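Metallo-beta-lactamase (Chryseobacterium indologenes, PDB 3L6N) hydrolyses the beta-lactam ring of penicillins, cephalosporins and carbapenems as a zinc-dependent class B enzyme, conferring resistance to these antibiotics. Local coordinates at residues 14-19 / 33-38; 10-15 / 149-154; 163-168 / 199-204. One frame throughout, in Å; residues are numbered along the deposited sequence.

Contact 1 (14-19 / 33-38); sequences NLHIYK and SMYLVT
H16 lies flat against Y35 on one side of this antiparallel pair: the two rings form an offset stack, centroids 4.4 Å apart and planes at 13°. H16 CB sits over the centre of the phenol, 3.7 Å from the Y35 ring centroid, while the imidazole slides outward over the CE1 and CZ rim. The Y35 ring leans over the neighbouring strand, with its CG between the backbone N and the carbonyl carbon (chi1 73°). Y18 takes the same turn, and its ring arches over S33 so that S33 CB fills the hollow beneath one face, 3.4 Å from Y18 CE2. Between the two tyrosines, Y18 CD2 meets the edge of the Y35 ring.

On the other side the meeting side chains, L15, I17, M34 and L36, are apolar. M34 bends at chi3 and drops its CE methyl as a knob between L15 and I17, 3.6 Å from L15 CG and 3.9 Å from I17 CG1. L15 CD1 also touches L36 CD1. Backbone bonds close the ladder in pairs at H16–Y35 and Y18–S33, and V37 N adds a straight bond to N14 O (2.9 Å, 173° at the hydrogen).

The strands belong to the hairpin of 15-24 and 27-38. Strand 41-45 continues the sheet beyond 27-38, and strand 6-7 lies along 15-24. Helix 54-65 packs on the tyrosine side, where the Y35 hydroxyl is hydrogen-bonded to H65 NE2 and D46 O, just past strand 41-45, binds that of Y18.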
ATOM      1  N   ASN A  14      15.852   3.830   5.092  1.00  4.96           N
ATOM      2  CA  ASN A  14      15.111   2.588   5.300  1.00  4.76           C
ATOM      3  C   ASN A  14      13.730   2.487   4.665  1.00  4.53           C
ATOM      4  O   ASN A  14      13.247   1.365   4.442  1.00  4.50           O
ATOM      5  CB  ASN A  14      14.998   2.261   6.800  1.00  5.11           C
ATOM      6  CG  ASN A  14      16.288   1.691   7.371  1.00  7.52           C
ATOM      7  OD1 ASN A  14      17.275   1.503   6.659  1.00  9.08           O
ATOM      8  ND2 ASN A  14      16.288   1.435   8.681  1.00 11.76           N
ATOM      9  N   LEU A  15      13.096   3.629   4.393  1.00  4.30           N
ATOM     10  CA  LEU A  15      11.751   3.617   3.822  1.00  4.30           C
ATOM     11  C   LEU A  15      11.801   3.689   2.297  1.00  4.69           C
ATOM     12  O   LEU A  15      12.279   4.674   1.713  1.00  4.77           O
ATOM     13  CB  LEU A  15      10.888   4.751   4.393  1.00  4.73           C
ATOM     14  CG  LEU A  15       9.426   4.731   3.940  1.00  4.30           C
ATOM     15  CD1 LEU A  15       8.719   3.451   4.417  1.00  4.75           C
ATOM     16  CD2 LEU A  15       8.750   5.963   4.509  1.00  4.24           C
ATOM     17  N   HIS A  16      11.289   2.642   1.659  1.00  3.49           N
ATOM     18  CA  HIS A  16      11.363   2.528   0.201  1.00  3.75           C
ATOM     19  C   HIS A  16      10.002   2.527  -0.457  1.00  3.93           C
ATOM     20  O   HIS A  16       9.074   1.869   0.019  1.00  4.42           O
ATOM     21  CB  HIS A  16      12.075   1.229  -0.197  1.00  3.02           C
ATOM     22  CG  HIS A  16      13.531   1.176   0.171  1.00  3.52           C
ATOM     23  ND1 HIS A  16      13.963   1.063   1.477  1.00  3.26           N
ATOM     24  CD2 HIS A  16      14.648   1.181  -0.596  1.00  4.12           C
ATOM     25  CE1 HIS A  16      15.287   1.009   1.496  1.00  3.40           C
ATOM     26  NE2 HIS A  16      15.727   1.074   0.251  1.00  4.48           N
ATOM     27  N   ILE A  17       9.897   3.258  -1.568  1.00  4.36           N
ATOM     28  CA  ILE A  17       8.768   3.163  -2.491  1.00  4.52           C
ATOM     29  C   ILE A  17       9.195   2.156  -3.534  1.00  4.32           C
ATOM     30  O   ILE A  17      10.313   2.233  -4.010  1.00  4.63           O
ATOM     31  CB  ILE A  17       8.519   4.505  -3.208  1.00  4.97           C
ATOM     32  CG1 ILE A  17       8.181   5.592  -2.184  1.00  6.96           C
ATOM     33  CG2 ILE A  17       7.415   4.359  -4.273  1.00  5.46           C
ATOM     34  CD1 ILE A  17       8.719   6.969  -2.581  1.00 11.97           C
ATOM     35  N   TYR A  18       8.340   1.191  -3.855  1.00  4.75           N
ATOM     36  CA  TYR A  18       8.627   0.309  -4.988  1.00  4.72           C
ATOM     37  C   TYR A  18       7.444   0.222  -5.941  1.00  5.24           C
ATOM     38  O   TYR A  18       6.286   0.240  -5.526  1.00  6.44           O
ATOM     39  CB  TYR A  18       9.161  -1.070  -4.555  1.00  4.56           C
ATOM     40  CG  TYR A  18       8.157  -2.076  -4.029  1.00  4.33           C
ATOM     41  CD1 TYR A  18       7.631  -3.066  -4.868  1.00  6.37           C
ATOM     42  CD2 TYR A  18       7.773  -2.083  -2.690  1.00  4.28           C
ATOM     43  CE1 TYR A  18       6.739  -4.019  -4.394  1.00  5.23           C
ATOM     44  CE2 TYR A  18       6.878  -3.043  -2.196  1.00  4.61           C
ATOM     45  CZ  TYR A  18       6.364  -4.008  -3.058  1.00  4.85           C
ATOM     46  OH  TYR A  18       5.470  -4.954  -2.605  1.00  5.30           O
ATOM     47  N   LYS A  19       7.745   0.157  -7.233  1.00  6.03           N
ATOM     48  CA  LYS A  19       6.686   0.169  -8.250  1.00  6.59           C
ATOM     49  C   LYS A  19       6.677  -1.188  -8.935  1.00  6.13           C
ATOM     50  O   LYS A  19       7.736  -1.707  -9.268  1.00  6.73           O
ATOM     51  CB  LYS A  19       6.953   1.241  -9.316  1.00  6.79           C
ATOM     52  CG  LYS A  19       6.997   2.679  -8.843  1.00  8.98           C
ATOM     53  CD  LYS A  19       7.184   3.639 -10.024  1.00 12.29           C
ATOM     54  CE  LYS A  19       5.977   3.660 -10.963  1.00 13.96           C
ATOM     55  NZ  LYS A  19       4.786   4.443 -10.482  1.00 16.94           N
ATOM     56  N   SER A  33       3.875   0.546  -4.131  1.00  4.15           N
ATOM     57  CA  SER A  33       3.843  -0.089  -2.816  1.00  4.38           C
ATOM     58  C   SER A  33       5.043   0.429  -2.039  1.00  4.22           C
ATOM     59  O   SER A  33       5.802   1.268  -2.538  1.00  3.58           O
ATOM     60  CB  SER A  33       3.868  -1.617  -2.967  1.00  4.86           C
ATOM     61  OG  SER A  33       2.646  -2.065  -3.559  1.00  6.78           O
ATOM     62  N   MET A  34       5.206  -0.033  -0.801  1.00  3.74           N
ATOM     63  CA  MET A  34       6.349   0.412  -0.004  1.00  3.45           C
ATOM     64  C   MET A  34       6.966  -0.760   0.727  1.00  3.09           C
ATOM     65  O   MET A  34       6.319  -1.782   0.945  1.00  2.64           O
ATOM     66  CB  MET A  34       5.918   1.487   1.008  1.00  3.92           C
ATOM     67  CG  MET A  34       5.294   2.688   0.346  1.00  4.79           C
ATOM     68  SD  MET A  34       5.134   4.113   1.433  1.00  7.09           S
ATOM     69  CE  MET A  34       6.806   4.783   1.400  1.00  5.68           C
ATOM     70  N   TYR A  35       8.226  -0.605   1.104  1.00  3.33           N
ATOM     71  CA  TYR A  35       8.782  -1.483   2.122  1.00  3.74           C
ATOM     72  C   TYR A  35       9.671  -0.745   3.100  1.00  3.97           C
ATOM     73  O   TYR A  35      10.230   0.291   2.779  1.00  4.33           O
ATOM     74  CB  TYR A  35       9.473  -2.716   1.515  1.00  4.08           C
ATOM     75  CG  TYR A  35      10.815  -2.542   0.821  1.00  3.95           C
ATOM     76  CD1 TYR A  35      11.995  -2.342   1.550  1.00  2.00           C
ATOM     77  CD2 TYR A  35      10.916  -2.666  -0.575  1.00  3.85           C
ATOM     78  CE1 TYR A  35      13.256  -2.242   0.901  1.00  2.00           C
ATOM     79  CE2 TYR A  35      12.141  -2.552  -1.218  1.00  4.48           C
ATOM     80  CZ  TYR A  35      13.301  -2.351  -0.491  1.00  3.00           C
ATOM     81  OH  TYR A  35      14.505  -2.265  -1.146  1.00  4.40           O
ATOM     82  N   LEU A  36       9.778  -1.280   4.308  1.00  3.83           N
ATOM     83  CA  LEU A  36      10.528  -0.609   5.368  1.00  4.31           C
ATOM     84  C   LEU A  36      11.576  -1.559   5.922  1.00  4.20           C
ATOM     85  O   LEU A  36      11.247  -2.642   6.391  1.00  4.90           O
ATOM     86  CB  LEU A  36       9.568  -0.157   6.477  1.00  4.30           C
ATOM     87  CG  LEU A  36      10.146   0.567   7.703  1.00  5.26           C
ATOM     88  CD1 LEU A  36      10.828   1.863   7.337  1.00  6.77           C
ATOM     89  CD2 LEU A  36       9.007   0.806   8.705  1.00  8.58           C
ATOM     90  N   VAL A  37      12.844  -1.153   5.836  1.00  4.41           N
ATOM     91  CA  VAL A  37      13.945  -1.963   6.370  1.00  4.87           C
ATOM     92  C   VAL A  37      13.989  -1.728   7.873  1.00  6.00           C
ATOM     93  O   VAL A  37      13.923  -0.588   8.306  1.00  7.88           O
ATOM     94  CB  VAL A  37      15.280  -1.548   5.767  1.00  5.04           C
ATOM     95  CG1 VAL A  37      16.398  -2.374   6.361  1.00  5.35           C
ATOM     96  CG2 VAL A  37      15.247  -1.746   4.243  1.00  4.93           C
ATOM     97  N   THR A  38      14.056  -2.807   8.643  1.00  6.32           N
ATOM     98  CA  THR A  38      14.175  -2.698  10.107  1.00  6.88           C
ATOM     99  C   THR A  38      15.331  -3.572  10.550  1.00  7.77           C
ATOM    100  O   THR A  38      15.825  -4.389   9.779  1.00  8.47           O
ATOM    101  CB  THR A  38      12.875  -3.134  10.866  1.00  6.68           C
ATOM    102  OG1 THR A  38      12.902  -4.542  11.141  1.00  6.63           O
ATOM    103  CG2 THR A  38      11.597  -2.778  10.074  1.00  6.61           C
TER

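Contact 2 (10-15 / 149-154); sequences PIKNNL and PKYNVL
Y151 slides its ring under L15, and this apolar contact is the heart of the joint. L15 CB lies over one face of the phenol, 3.9 Å from the ring centroid and 18° off the normal. Its CD2 methyl reaches further back, to Y151 CB at 3.7 Å and to V153 CB at 3.8 Å, so one leucine branch fills the notch between the two side chains. I11, on the other arm of the same turn, adds CG2, which touches Y151 CD2 at 3.9 Å as well as V153 CG2.

The polar contacts lie toward the outside. The K12 chain, extended beyond CG, runs past the tyrosine and delivers NZ to K150 O at 2.9 Å, nearly in line with the carbonyl. K12 O lies in the ring plane at the edge of Y151, and water 1 donates both to this carbonyl and to the Y151 hydroxyl. E128 binds that hydroxyl directly and also takes N14 ND2, tying the two segments together through one carboxylate.

Within 10-15, paired backbone bonds between I11 and L15 hold the turn shut. This turn links strand 6-7 to strand 15-24 at the edge of the seven-stranded sheet. Its partner connects strands 145-148 and 153-157 of the five-stranded sheet, where N152 and V153 together sit opposite F148 as a G1 beta bulge. F148 touches L15, and L195 of strand 195-198 backs I11 and V153.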
ATOM      1  N   PRO A  10      15.630   5.506  -1.319  1.00  4.60           N
ATOM      2  CA  PRO A  10      14.829   5.515  -0.105  1.00  4.88           C
ATOM      3  C   PRO A  10      14.743   6.870   0.578  1.00  4.96           C
ATOM      4  O   PRO A  10      15.582   7.767   0.333  1.00  5.78           O
ATOM      5  CB  PRO A  10      15.562   4.520   0.807  1.00  4.39           C
ATOM      6  CG  PRO A  10      16.983   4.512   0.304  1.00  5.38           C
ATOM      7  CD  PRO A  10      16.821   4.646  -1.180  1.00  4.91           C
ATOM      8  N   ILE A  11      13.722   7.010   1.421  0.70  4.86           N
ATOM      9  CA  ILE A  11      13.589   8.132   2.334  0.70  5.17           C
ATOM     10  C   ILE A  11      14.307   7.750   3.624  0.70  5.42           C
ATOM     11  O   ILE A  11      14.011   6.714   4.226  0.70  5.09           O
ATOM     12  CB  ILE A  11      12.092   8.467   2.631  0.70  5.20           C
ATOM     13  CG1 ILE A  11      11.312   8.745   1.341  0.70  6.54           C
ATOM     14  CG2 ILE A  11      11.977   9.663   3.593  0.70  5.78           C
ATOM     15  CD1 ILE A  11      10.450   7.596   0.862  0.70  9.09           C
ATOM     16  N   LYS A  12      15.265   8.586   4.026  1.00  5.93           N
ATOM     17  CA  LYS A  12      16.068   8.360   5.240  1.00  6.05           C
ATOM     18  C   LYS A  12      16.499   6.891   5.434  1.00  6.08           C
ATOM     19  O   LYS A  12      16.195   6.257   6.444  1.00  6.51           O
ATOM     20  CB  LYS A  12      15.373   8.917   6.492  1.00  6.71           C
ATOM     21  CG  LYS A  12      15.114  10.419   6.476  1.00  9.65           C
ATOM     22  CD  LYS A  12      14.688  10.825   7.878  1.00 14.98           C
ATOM     23  CE  LYS A  12      13.927  12.126   7.906  1.00 18.73           C
ATOM     24  NZ  LYS A  12      13.513  12.404   9.310  1.00 21.24           N
ATOM     25  N   ASN A  13      17.177   6.364   4.412  1.00  5.87           N
ATOM     26  CA  ASN A  13      17.866   5.067   4.465  1.00  6.20           C
ATOM     27  C   ASN A  13      16.928   3.861   4.305  1.00  5.55           C
ATOM     28  O   ASN A  13      17.172   2.992   3.460  1.00  5.80           O
ATOM     29  CB  ASN A  13      18.705   4.943   5.754  1.00  6.66           C
ATOM     30  CG  ASN A  13      19.756   3.861   5.677  1.00  8.61           C
ATOM     31  OD1 ASN A  13      20.309   3.576   4.608  1.00  9.03           O
ATOM     32  ND2 ASN A  13      20.076   3.278   6.830  1.00 10.19           N
ATOM     33  N   ASN A  14      15.852   3.830   5.092  1.00  4.96           N
ATOM     34  CA  ASN A  14      15.111   2.588   5.300  1.00  4.76           C
ATOM     35  C   ASN A  14      13.730   2.487   4.665  1.00  4.53           C
ATOM     36  O   ASN A  14      13.247   1.365   4.442  1.00  4.50           O
ATOM     37  CB  ASN A  14      14.998   2.261   6.800  1.00  5.11           C
ATOM     38  CG  ASN A  14      16.288   1.691   7.371  1.00  7.52           C
ATOM     39  OD1 ASN A  14      17.275   1.503   6.659  1.00  9.08           O
ATOM     40  ND2 ASN A  14      16.288   1.435   8.681  1.00 11.76           N
ATOM     41  N   LEU A  15      13.096   3.629   4.393  1.00  4.30           N
ATOM     42  CA  LEU A  15      11.751   3.617   3.822  1.00  4.30           C
ATOM     43  C   LEU A  15      11.801   3.689   2.297  1.00  4.69           C
ATOM     44  O   LEU A  15      12.279   4.674   1.713  1.00  4.77           O
ATOM     45  CB  LEU A  15      10.888   4.751   4.393  1.00  4.73           C
ATOM     46  CG  LEU A  15       9.426   4.731   3.940  1.00  4.30           C
ATOM     47  CD1 LEU A  15       8.719   3.451   4.417  1.00  4.75           C
ATOM     48  CD2 LEU A  15       8.750   5.963   4.509  1.00  4.24           C
ATOM     49  N   PRO A 149       5.910   8.143  11.025  1.00  9.62           N
ATOM     50  CA  PRO A 149       6.170   9.414  11.721  1.00 10.91           C
ATOM     51  C   PRO A 149       7.609   9.907  11.647  1.00 11.73           C
ATOM     52  O   PRO A 149       7.829  11.122  11.572  1.00 12.22           O
ATOM     53  CB  PRO A 149       5.757   9.125  13.167  1.00 10.70           C
ATOM     54  CG  PRO A 149       5.721   7.657  13.310  1.00 11.14           C
ATOM     55  CD  PRO A 149       5.349   7.130  11.933  1.00  9.52           C
ATOM     56  N   LYS A 150       8.567   8.983  11.651  1.00 11.93           N
ATOM     57  CA  LYS A 150       9.985   9.353  11.568  1.00 12.68           C
ATOM     58  C   LYS A 150      10.436   9.777  10.164  1.00 12.22           C
ATOM     59  O   LYS A 150      11.528  10.334   9.997  1.00 13.30           O
ATOM     60  CB  LYS A 150      10.863   8.226  12.120  1.00 12.92           C
ATOM     61  CG  LYS A 150      10.463   7.730  13.518  1.00 16.17           C
ATOM     62  CD  LYS A 150      10.611   8.812  14.592  1.00 19.59           C
ATOM     63  CE  LYS A 150      10.787   8.188  15.967  1.00 22.06           C
ATOM     64  NZ  LYS A 150      11.149   9.202  17.004  1.00 23.44           N
ATOM     65  N   TYR A 151       9.590   9.534   9.164  1.00 11.21           N
ATOM     66  CA  TYR A 151       9.895   9.844   7.768  1.00 10.08           C
ATOM     67  C   TYR A 151       9.034  10.958   7.188  1.00 10.51           C
ATOM     68  O   TYR A 151       9.334  11.479   6.112  1.00 10.67           O
ATOM     69  CB  TYR A 151       9.746   8.575   6.913  1.00  9.61           C
ATOM     70  CG  TYR A 151      10.674   7.474   7.355  1.00  8.30           C
ATOM     71  CD1 TYR A 151      10.293   6.560   8.343  1.00  6.33           C
ATOM     72  CD2 TYR A 151      11.942   7.356   6.798  1.00  6.67           C
ATOM     73  CE1 TYR A 151      11.156   5.552   8.764  1.00  6.88           C
ATOM     74  CE2 TYR A 151      12.806   6.356   7.204  1.00  5.53           C
ATOM     75  CZ  TYR A 151      12.411   5.462   8.185  1.00  7.01           C
ATOM     76  OH  TYR A 151      13.280   4.479   8.589  1.00  7.35           O
ATOM     77  N   ASN A 152       7.964  11.309   7.908  1.00 10.52           N
ATOM     78  CA  ASN A 152       6.938  12.245   7.433  1.00 10.88           C
ATOM     79  C   ASN A 152       6.357  11.843   6.083  1.00  9.88           C
ATOM     80  O   ASN A 152       6.080  12.679   5.235  1.00  9.92           O
ATOM     81  CB  ASN A 152       7.449  13.693   7.427  1.00 11.70           C
ATOM     82  CG  ASN A 152       7.559  14.269   8.828  1.00 14.29           C
ATOM     83  OD1 ASN A 152       6.793  13.916   9.730  1.00 18.23           O
ATOM     84  ND2 ASN A 152       8.516  15.167   9.016  1.00 18.38           N
ATOM     85  N   VAL A 153       6.164  10.537   5.913  1.00  8.64           N
ATOM     86  CA  VAL A 153       5.612  10.007   4.670  1.00  7.56           C
ATOM     87  C   VAL A 153       4.304   9.300   4.977  1.00  7.25           C
ATOM     88  O   VAL A 153       4.229   8.525   5.923  1.00  7.09           O
ATOM     89  CB  VAL A 153       6.597   9.010   3.994  1.00  7.49           C
ATOM     90  CG1 VAL A 153       5.921   8.272   2.841  1.00  7.68           C
ATOM     91  CG2 VAL A 153       7.844   9.731   3.505  1.00  7.80           C
ATOM     92  N   LEU A 154       3.282   9.588   4.174  1.00  7.16           N
ATOM     93  CA  LEU A 154       2.021   8.869   4.262  1.00  7.00           C
ATOM     94  C   LEU A 154       1.864   7.980   3.049  1.00  6.77           C
ATOM     95  O   LEU A 154       1.932   8.458   1.918  1.00  7.12           O
ATOM     96  CB  LEU A 154       0.835   9.828   4.312  1.00  7.37           C
ATOM     97  CG  LEU A 154      -0.512   9.128   4.520  1.00  7.19           C
ATOM     98  CD1 LEU A 154      -0.651   8.642   5.967  1.00  6.99           C
ATOM     99  CD2 LEU A 154      -1.665  10.053   4.146  1.00  9.74           C
TER
HETATM  100  O   HOH W   1      15.639   6.429   9.227  1.00 16.55           O

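Contact 3 (163-168 / 199-204); sequences NSATDL and GHDEWK. With ZN (zinc ion), chain C.
N163 opens the contact by handing its side-chain amide to the other loop: ND2 donates to K204 O at 3.0 Å, with 155° at the hydrogen. The acceptor lies close to the amide plane of N163, and G206 O takes a further bond from the same nitrogen, so the amide clasps the chain at two points.

S164 follows, its hydroxyl beside D201 and E202. With chi1 at 74°, OG lies between the backbone N and the carbonyl carbon and comes within 3.4 Å of D201 CB and 3.5 Å of E202 CB. Water 2, 2.8 Å from S164 OG, makes a weak bond with E202 N, while S162 OG is hydrogen-bonded to the hydroxyl directly. A165 comes next, its methyl 4.0 Å from D201 OD2, and it also touches L215 of helix 208-217.

One residue before D201, H200 turns its ring the other way and binds zinc through NE2 at 2.1 Å. S30 O accepts from its ND1, fixing the rotation of the imidazole. D80, C158 and water 3 complete the coordination, the Asp-Cys-His second zinc site characteristic of class B1 metallo-beta-lactamases.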
ATOM      1  N   ASN A 163      -1.591  12.723  -9.121  1.00 12.80           N
ATOM      2  CA  ASN A 163      -1.687  13.952  -9.920  1.00 14.35           C
ATOM      3  C   ASN A 163      -1.753  13.694 -11.436  1.00 14.82           C
ATOM      4  O   ASN A 163      -2.230  14.550 -12.196  1.00 14.79           O
ATOM      5  CB  ASN A 163      -0.539  14.921  -9.566  1.00 14.04           C
ATOM      6  CG  ASN A 163       0.854  14.369  -9.908  1.00 15.96           C
ATOM      7  OD1 ASN A 163       1.074  13.792 -10.980  1.00 19.13           O
ATOM      8  ND2 ASN A 163       1.803  14.579  -9.003  1.00 15.16           N
ATOM      9  N   SER A 164      -1.286  12.515 -11.853  0.70 15.21           N
ATOM     10  CA  SER A 164      -1.228  12.121 -13.264  0.70 15.73           C
ATOM     11  C   SER A 164      -2.428  11.284 -13.736  0.70 16.19           C
ATOM     12  O   SER A 164      -2.539  10.972 -14.924  0.70 16.45           O
ATOM     13  CB  SER A 164       0.079  11.368 -13.551  0.70 15.67           C
ATOM     14  OG  SER A 164       0.044  10.053 -13.017  0.70 16.09           O
ATOM     15  N   ALA A 165      -3.309  10.908 -12.810  1.00 16.43           N
ATOM     16  CA  ALA A 165      -4.513  10.138 -13.159  1.00 17.33           C
ATOM     17  C   ALA A 165      -5.532  11.022 -13.885  1.00 17.88           C
ATOM     18  O   ALA A 165      -5.665  12.199 -13.559  1.00 18.34           O
ATOM     19  CB  ALA A 165      -5.137   9.509 -11.914  1.00 16.78           C
ATOM     20  N   THR A 166      -6.232  10.458 -14.864  1.00 19.17           N
ATOM     21  CA  THR A 166      -7.234  11.228 -15.621  1.00 20.23           C
ATOM     22  C   THR A 166      -8.669  10.795 -15.318  1.00 20.68           C
ATOM     23  O   THR A 166      -9.626  11.424 -15.779  1.00 21.04           O
ATOM     24  CB  THR A 166      -6.963  11.217 -17.143  1.00 20.14           C
ATOM     25  OG1 THR A 166      -6.928   9.870 -17.621  1.00 21.13           O
ATOM     26  CG2 THR A 166      -5.630  11.911 -17.459  1.00 20.64           C
ATOM     27  N   ASP A 167      -8.807   9.718 -14.545  1.00 20.75           N
ATOM     28  CA  ASP A 167     -10.098   9.317 -13.978  1.00 20.83           C
ATOM     29  C   ASP A 167      -9.898   8.598 -12.640  1.00 20.41           C
ATOM     30  O   ASP A 167      -8.766   8.445 -12.177  1.00 19.69           O
ATOM     31  CB  ASP A 167     -10.914   8.461 -14.957  1.00 21.33           C
ATOM     32  CG  ASP A 167     -10.133   7.283 -15.511  1.00 22.64           C
ATOM     33  OD1 ASP A 167      -9.631   6.449 -14.725  1.00 24.33           O
ATOM     34  OD2 ASP A 167     -10.039   7.179 -16.751  1.00 25.34           O
ATOM     35  N   LEU A 168     -10.998   8.166 -12.027  1.00 19.95           N
ATOM     36  CA  LEU A 168     -10.949   7.557 -10.695  1.00 19.57           C
ATOM     37  C   LEU A 168     -10.480   6.104 -10.698  1.00 19.11           C
ATOM     38  O   LEU A 168     -10.192   5.541  -9.638  1.00 19.55           O
ATOM     39  CB  LEU A 168     -12.309   7.665 -10.002  1.00 19.54           C
ATOM     40  CG  LEU A 168     -12.747   9.036  -9.478  1.00 19.54           C
ATOM     41  CD1 LEU A 168     -14.182   8.980  -8.984  1.00 20.84           C
ATOM     42  CD2 LEU A 168     -11.810   9.551  -8.387  1.00 18.67           C
ATOM     43  N   GLY A 199      -1.668   5.188  -4.720  1.00  7.59           N
ATOM     44  CA  GLY A 199      -1.619   3.753  -5.018  1.00  8.17           C
ATOM     45  C   GLY A 199      -1.154   3.388  -6.416  1.00  8.57           C
ATOM     46  O   GLY A 199      -0.492   2.368  -6.602  1.00  8.41           O
ATOM     47  N   HIS A 200      -1.500   4.225  -7.394  0.70  8.90           N
ATOM     48  CA  HIS A 200      -1.203   3.950  -8.796  0.70  9.44           C
ATOM     49  C   HIS A 200      -0.600   5.162  -9.489  0.70  9.75           C
ATOM     50  O   HIS A 200      -0.783   6.291  -9.037  0.70  9.41           O
ATOM     51  CB  HIS A 200      -2.484   3.551  -9.531  0.70  9.47           C
ATOM     52  CG  HIS A 200      -3.120   2.299  -9.014  0.70  9.62           C
ATOM     53  ND1 HIS A 200      -2.746   1.046  -9.449  0.70 10.09           N
ATOM     54  CD2 HIS A 200      -4.103   2.106  -8.103  0.70  9.14           C
ATOM     55  CE1 HIS A 200      -3.475   0.134  -8.831  0.70  9.46           C
ATOM     56  NE2 HIS A 200      -4.302   0.750  -8.005  0.70  9.02           N
ATOM     57  N   ASP A 201       0.114   4.909 -10.586  1.00 10.36           N
ATOM     58  CA  ASP A 201       0.637   5.964 -11.471  1.00 11.78           C
ATOM     59  C   ASP A 201       1.778   6.750 -10.822  1.00 12.29           C
ATOM     60  O   ASP A 201       2.490   6.213  -9.964  1.00 11.96           O
ATOM     61  CB  ASP A 201      -0.517   6.857 -11.988  1.00 12.62           C
ATOM     62  CG  ASP A 201      -1.762   6.043 -12.392  1.00 14.93           C
ATOM     63  OD1 ASP A 201      -1.650   5.166 -13.282  1.00 19.48           O
ATOM     64  OD2 ASP A 201      -2.857   6.268 -11.819  1.00 17.28           O
ATOM     65  N   GLU A 202       1.975   7.999 -11.237  1.00 12.54           N
ATOM     66  CA  GLU A 202       3.088   8.814 -10.746  1.00 13.01           C
ATOM     67  C   GLU A 202       2.979   9.162  -9.261  1.00 12.60           C
ATOM     68  O   GLU A 202       1.966   9.714  -8.827  1.00 12.47           O
ATOM     69  CB  GLU A 202       3.187  10.108 -11.565  1.00 13.85           C
ATOM     70  CG  GLU A 202       4.080  10.008 -12.781  1.00 18.28           C
ATOM     71  CD  GLU A 202       5.562  10.032 -12.414  1.00 22.76           C
ATOM     72  OE1 GLU A 202       6.380   9.608 -13.246  1.00 27.07           O
ATOM     73  OE2 GLU A 202       5.907  10.463 -11.290  1.00 25.77           O
ATOM     74  N   TRP A 203       4.019   8.849  -8.485  1.00 11.89           N
ATOM     75  CA  TRP A 203       4.056   9.239  -7.074  1.00 11.64           C
ATOM     76  C   TRP A 203       4.785  10.560  -6.835  1.00 11.88           C
ATOM     77  O   TRP A 203       4.589  11.199  -5.804  1.00 11.82           O
ATOM     78  CB  TRP A 203       4.651   8.130  -6.189  1.00 11.09           C
ATOM     79  CG  TRP A 203       6.098   7.811  -6.467  1.00 10.14           C
ATOM     80  CD1 TRP A 203       6.580   6.826  -7.283  1.00  9.52           C
ATOM     81  CD2 TRP A 203       7.247   8.473  -5.919  1.00  9.99           C
ATOM     82  NE1 TRP A 203       7.959   6.839  -7.284  1.00 11.02           N
ATOM     83  CE2 TRP A 203       8.393   7.840  -6.459  1.00  9.56           C
ATOM     84  CE3 TRP A 203       7.423   9.541  -5.032  1.00 10.03           C
ATOM     85  CZ2 TRP A 203       9.695   8.237  -6.129  1.00 10.65           C
ATOM     86  CZ3 TRP A 203       8.713   9.945  -4.716  1.00 11.12           C
ATOM     87  CH2 TRP A 203       9.834   9.289  -5.256  1.00 10.97           C
ATOM     88  N   LYS A 204       5.633  10.951  -7.785  1.00 12.71           N
ATOM     89  CA  LYS A 204       6.363  12.218  -7.702  1.00 13.59           C
ATOM     90  C   LYS A 204       5.475  13.418  -8.033  1.00 14.14           C
ATOM     91  O   LYS A 204       4.469  13.288  -8.741  1.00 14.97           O
ATOM     92  CB  LYS A 204       7.554  12.209  -8.669  1.00 13.69           C
ATOM     93  CG  LYS A 204       8.582  11.135  -8.371  1.00 15.30           C
ATOM     94  CD  LYS A 204       9.696  11.177  -9.396  1.00 16.77           C
ATOM     95  CE  LYS A 204      10.794  10.216  -9.016  1.00 17.69           C
ATOM     96  NZ  LYS A 204      11.888  10.190 -10.024  1.00 19.64           N
TER
HETATM   97 ZN    ZN C 302      -4.974  -0.144  -6.199  0.70 12.23          ZN
HETATM   98  O   HOH W   2       1.414   7.993 -14.275  1.00 38.77           O
HETATM   99  O   HOH W   3      -6.607  -1.427  -6.053  1.00 10.54           O

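Contacts 1 and 2 share N14 and L15, and their centres are 9 Å apart. They merge into one core between the two sheets: M34 CE meets V153 CG1 at 3.9 Å, and L36 CD1 meets Y151 OH at 3.8 Å. Contact 3 lies farther off, about 19 Å from contact 1 and 21 Å from contact 2, centre to centre. It still touches contact 1, through I17 CD1 on W203 CZ3 at 3.7 Å and K19 NZ near D201 O at 2.9 Å. Contact 3 supplies H200 to the zinc it shares with D80 and C158, and the side chain of S33 in contact 1 is about 8 Å from a bound zinc, whereas contact 2 is remote from the metal sites.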